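Local atomic coordinates of antifreeze protein (PDB entry 5JUH), a protein that forms a calcium-binding RTX domain at the C-terminal end of a giant adhesin that binds its Antarctic bacterium to diatoms and ice. Residues Asp86-Phe97 / Asp109-Ala120. Sequence-based numbering, arbitrary orientation.
Sequences DTLTGLEGSDIF and DTITDFNAAEDA. With CA (calcium ion), chain G; CA (calcium ion), chain H; CA (calcium ion), chain E; CA (calcium ion), chain I.
Asp95 and Asp119 meet at a shared calcium ion, which Asp95 OD2 and Asp119 OD1 bind on behalf of neighbouring coils; the carbonyl oxygens of Leu91 and Gly93 and two waters complete it. Asp119 OD1 does double duty, accepting the Asp95 amide (N to OD1 2.9 Å) on its anti side, somewhat out of the carboxylate plane. Chi1 of -62° lays the Asp119 carboxylate beside its own backbone N; calcium and the Asp95 amide at OD1, with the Asn115 amide at OD2, then fix its rotation. At the far end Asp86 and Asp109 likewise share a calcium, and Asp109 OD1 also takes the Asp86 amide, 2.8 Å from N to OD1, but from above the carboxylate plane, while its OD2 accepts from a water. A third ion is pinched between Glu92 and Glu118, each carboxylate chelating through both oxygens.

Between the metals, Asp113 takes two successive amides on its syn lone pairs: Gly90 N at OD1 (2.9 Å), nearly straight, and Leu91 N at OD2 (2.8 Å), bent to 138°. Thr112 reaches Thr89, hydroxyl to hydroxyl, with 2.8 Å between the OG1 atoms, while its CG2 presses tightly on Thr87 CG2 at 3.4 Å.

Parallel ladders, Thr87-Leu88 on Thr110-Ile111 and Ile96 on Ala120, carry these groups, one in each sheet. Inside, Ile111 CG2 sits over the centre of the Phe97 ring, a CH-pi contact 3.6 Å from the centroid, and Leu121 packs on both residues. Asp95 OD2 bridges two calcium ions: with OD1 it also binds one held by the Gly90 and Glu92 carbonyls and by Gly71, Gly73 and Asp75 of the preceding coil.

This is the parallel beta-roll of RTX proteins. Because carboxylates such as Asp86 and Asp109 converge with like charge, the coils would probably repel one another without calcium, consistent with metal-dependent folding.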
loop_
_atom_site.group_PDB
_atom_site.type_symbol
_atom_site.label_atom_id
_atom_site.label_comp_id
_atom_site.label_asym_id
_atom_site.label_seq_id
_atom_site.Cartn_x
_atom_site.Cartn_y
_atom_site.Cartn_z
ATOM N N ASP A 86 9.006 -11.959 0.477
ATOM C CA ASP A 86 10.064 -11.129 1.076
ATOM C C ASP A 86 9.526 -10.458 2.320
ATOM O O ASP A 86 8.330 -10.183 2.365
ATOM C CB ASP A 86 10.529 -10.036 0.108
ATOM C CG ASP A 86 11.143 -10.528 -1.181
ATOM O OD1 ASP A 86 12.334 -10.726 -1.219
ATOM O OD2 ASP A 86 10.435 -10.673 -2.145
ATOM N N THR A 87 10.410 -10.239 3.274
ATOM C CA THR A 87 10.013 -9.468 4.473
ATOM C C THR A 87 10.632 -8.074 4.298
ATOM O O THR A 87 11.818 -7.940 4.178
ATOM C CB THR A 87 10.558 -10.237 5.720
ATOM O OG1 THR A 87 9.953 -11.519 5.667
ATOM C CG2 THR A 87 10.214 -9.560 6.925
ATOM N N LEU A 88 9.816 -7.075 4.349
ATOM C CA LEU A 88 10.190 -5.697 4.056
ATOM C C LEU A 88 10.016 -4.919 5.353
ATOM O O LEU A 88 8.944 -4.990 5.971
ATOM C CB LEU A 88 9.267 -5.023 2.975
ATOM C CG LEU A 88 9.146 -5.861 1.657
ATOM C CD1 LEU A 88 8.197 -5.039 0.734
ATOM C CD2 LEU A 88 10.467 -5.987 1.004
ATOM N N THR A 89 11.012 -4.167 5.752
ATOM C CA THR A 89 10.938 -3.324 6.942
ATOM C C THR A 89 11.484 -1.912 6.623
ATOM O O THR A 89 12.641 -1.789 6.205
ATOM C CB THR A 89 11.820 -3.962 8.084
ATOM O OG1 THR A 89 11.327 -5.296 8.327
ATOM C CG2 THR A 89 11.761 -3.186 9.349
ATOM N N GLY A 90 10.696 -0.871 6.869
ATOM C CA GLY A 90 11.133 0.460 6.475
ATOM C C GLY A 90 11.988 1.199 7.519
ATOM O O GLY A 90 12.779 2.067 7.173
ATOM N N LEU A 91 11.768 0.837 8.783
ATOM C CA LEU A 91 12.367 1.554 9.885
ATOM C C LEU A 91 11.836 2.997 9.890
ATOM O O LEU A 91 10.743 3.268 9.373
ATOM C CB LEU A 91 13.869 1.346 9.990
ATOM C CG LEU A 91 14.321 -0.108 10.173
ATOM C CD1 LEU A 91 15.847 -0.171 10.298
ATOM C CD2 LEU A 91 13.644 -0.814 11.333
ATOM N N GLU A 92 12.581 3.914 10.546
ATOM C CA GLU A 92 12.148 5.232 10.613
ATOM C C GLU A 92 12.103 5.898 9.240
ATOM O O GLU A 92 12.550 5.369 8.252
ATOM C CB GLU A 92 12.933 6.022 11.676
ATOM C CG GLU A 92 12.216 6.032 13.052
ATOM C CD GLU A 92 10.827 6.797 12.942
ATOM O OE1 GLU A 92 10.419 7.567 11.906
ATOM O OE2 GLU A 92 10.052 6.591 13.813
ATOM N N GLY A 93 11.518 7.066 9.213
ATOM C CA GLY A 93 11.296 7.759 8.007
ATOM C C GLY A 93 10.070 7.273 7.273
ATOM O O GLY A 93 9.427 6.316 7.656
ATOM N N SER A 94 9.754 7.967 6.174
ATOM C CA SER A 94 8.524 7.735 5.470
ATOM C C SER A 94 8.910 6.896 4.233
ATOM O O SER A 94 9.589 7.421 3.328
ATOM C CB SER A 94 7.941 9.033 4.976
ATOM O OG SER A 94 7.467 9.794 6.113
ATOM N N ASP A 95 8.591 5.617 4.258
ATOM C CA ASP A 95 9.116 4.649 3.292
ATOM C C ASP A 95 8.026 4.277 2.344
ATOM O O ASP A 95 6.861 4.069 2.729
ATOM C CB ASP A 95 9.642 3.424 4.075
ATOM C CG ASP A 95 10.702 3.814 5.059
ATOM O OD1 ASP A 95 11.719 4.384 4.643
ATOM O OD2 ASP A 95 10.482 3.656 6.249
ATOM N N ILE A 96 8.424 4.055 1.087
ATOM C CA ILE A 96 7.480 3.548 0.079
ATOM C C ILE A 96 7.786 2.041 -0.081
ATOM O O ILE A 96 8.918 1.646 -0.332
ATOM C CB ILE A 96 7.680 4.236 -1.284
ATOM C CG1 ILE A 96 7.345 5.707 -1.158
ATOM C CG2 ILE A 96 6.891 3.525 -2.371
ATOM C CD1 ILE A 96 7.806 6.550 -2.314
ATOM N N PHE A 97 6.760 1.245 0.070
ATOM C CA PHE A 97 6.852 -0.164 -0.214
ATOM C C PHE A 97 6.202 -0.437 -1.535
ATOM O O PHE A 97 5.015 -0.196 -1.725
ATOM C CB PHE A 97 6.148 -1.028 0.902
ATOM C CG PHE A 97 6.719 -0.754 2.280
ATOM C CD1 PHE A 97 7.751 -1.503 2.779
ATOM C CD2 PHE A 97 6.184 0.222 3.138
ATOM C CE1 PHE A 97 8.289 -1.284 4.029
ATOM C CE2 PHE A 97 6.720 0.463 4.381
ATOM C CZ PHE A 97 7.722 -0.311 4.839
ATOM N N ASP A 109 4.332 -10.486 -0.240
ATOM C CA ASP A 109 5.295 -10.002 0.751
ATOM C C ASP A 109 4.672 -9.669 2.125
ATOM O O ASP A 109 3.499 -9.396 2.229
ATOM C CB ASP A 109 6.031 -8.809 0.225
ATOM C CG ASP A 109 6.856 -9.159 -1.029
ATOM O OD1 ASP A 109 7.390 -10.351 -1.199
ATOM O OD2 ASP A 109 6.987 -8.160 -1.857
ATOM N N THR A 110 5.550 -9.678 3.142
ATOM C CA THR A 110 5.229 -9.168 4.479
ATOM C C THR A 110 5.877 -7.804 4.614
ATOM O O THR A 110 7.076 -7.621 4.303
ATOM C CB THR A 110 5.720 -10.111 5.508
ATOM O OG1 THR A 110 5.051 -11.356 5.408
ATOM C CG2 THR A 110 5.554 -9.527 6.914
ATOM N N ILE A 111 5.090 -6.831 5.079
ATOM C CA ILE A 111 5.601 -5.525 5.483
ATOM C C ILE A 111 5.526 -5.525 6.993
ATOM O O ILE A 111 4.412 -5.542 7.530
ATOM C CB ILE A 111 4.826 -4.351 4.862
ATOM C CG1 ILE A 111 4.947 -4.404 3.310
ATOM C CG2 ILE A 111 5.385 -3.057 5.448
ATOM C CD1 ILE A 111 3.976 -3.481 2.669
ATOM N N THR A 112 6.651 -5.503 7.656
ATOM C CA THR A 112 6.645 -5.717 9.108
ATOM C C THR A 112 6.182 -4.487 9.904
ATOM O O THR A 112 5.543 -4.749 10.951
ATOM C CB THR A 112 7.957 -6.128 9.676
ATOM O OG1 THR A 112 8.873 -5.065 9.584
ATOM C CG2 THR A 112 8.586 -7.365 8.986
ATOM N N ASP A 113 6.334 -3.259 9.367
ATOM C CA ASP A 113 6.236 -2.107 10.217
ATOM C C ASP A 113 5.579 -0.950 9.444
ATOM O O ASP A 113 6.070 0.219 9.536
ATOM C CB ASP A 113 7.632 -1.689 10.720
ATOM C CG ASP A 113 8.532 -1.148 9.541
ATOM O OD1 ASP A 113 8.365 -1.596 8.342
ATOM O OD2 ASP A 113 9.411 -0.315 9.885
ATOM N N PHE A 114 4.463 -1.217 8.740
ATOM C CA PHE A 114 3.861 -0.132 7.975
ATOM C C PHE A 114 3.257 0.870 8.982
ATOM O O PHE A 114 2.343 0.497 9.704
ATOM C CB PHE A 114 2.769 -0.668 7.071
ATOM C CG PHE A 114 2.151 0.380 6.161
ATOM C CD1 PHE A 114 2.859 0.764 5.064
ATOM C CD2 PHE A 114 0.933 0.980 6.417
ATOM C CE1 PHE A 114 2.398 1.701 4.229
ATOM C CE2 PHE A 114 0.386 1.960 5.544
ATOM C CZ PHE A 114 1.163 2.304 4.486
ATOM N N ASN A 115 3.653 2.122 8.848
ATOM C CA ASN A 115 3.121 3.205 9.679
ATOM C C ASN A 115 2.330 4.084 8.743
ATOM O O ASN A 115 2.889 4.874 7.978
ATOM C CB ASN A 115 4.254 3.946 10.347
ATOM C CG ASN A 115 3.790 5.090 11.191
ATOM O OD1 ASN A 115 2.616 5.454 11.208
ATOM N ND2 ASN A 115 4.706 5.746 11.844
ATOM N N ALA A 116 1.013 4.119 8.919
ATOM C CA ALA A 116 0.122 4.788 7.973
ATOM C C ALA A 116 0.327 6.327 8.014
ATOM O O ALA A 116 -0.114 7.016 7.057
ATOM C CB ALA A 116 -1.370 4.491 8.195
ATOM N N ALA A 117 0.810 6.875 9.134
ATOM C CA ALA A 117 1.054 8.314 9.179
ATOM C C ALA A 117 2.312 8.750 8.447
ATOM O O ALA A 117 2.473 9.957 8.198
ATOM C CB ALA A 117 1.282 8.715 10.622
ATOM N N GLU A 118 3.096 7.793 7.929
ATOM C CA GLU A 118 4.436 8.170 7.374
ATOM C C GLU A 118 4.716 7.414 6.029
ATOM O O GLU A 118 5.055 8.008 5.032
ATOM C CB GLU A 118 5.613 7.887 8.391
ATOM C CG GLU A 118 5.528 8.838 9.529
ATOM C CD GLU A 118 6.565 8.678 10.586
ATOM O OE1 GLU A 118 7.711 8.478 10.224
ATOM O OE2 GLU A 118 6.142 8.794 11.805
ATOM N N ASP A 119 4.545 6.097 6.052
ATOM C CA ASP A 119 4.875 5.257 4.940
ATOM C C ASP A 119 3.770 5.284 3.867
ATOM O O ASP A 119 2.690 5.809 4.057
ATOM C CB ASP A 119 5.052 3.830 5.482
ATOM C CG ASP A 119 6.159 3.687 6.476
ATOM O OD1 ASP A 119 7.238 4.328 6.471
ATOM O OD2 ASP A 119 5.988 2.766 7.346
ATOM N N ALA A 120 4.074 4.631 2.716
ATOM C CA ALA A 120 3.129 4.576 1.599
ATOM C C ALA A 120 3.288 3.285 0.852
ATOM O O ALA A 120 4.275 2.647 0.973
ATOM C CB ALA A 120 3.403 5.734 0.639
HETATM CA CA CA G . 9.035 4.019 7.986
HETATM CA CA CA H . 13.249 4.233 6.433
HETATM CA CA CA E . 8.368 -11.113 -3.209
HETATM CA CA CA I . 8.235 7.915 12.671
HETATM O O HOH W 1 8.464 -8.927 -4.075
HETATM O O HOH W 2 8.345 1.741 8.056
HETATM O O HOH W 3 5.960 -11.361 -3.636
HETATM O O HOH W 4 7.869 4.589 9.980
HETATM O O HOH W 5 6.760 6.893 14.194
#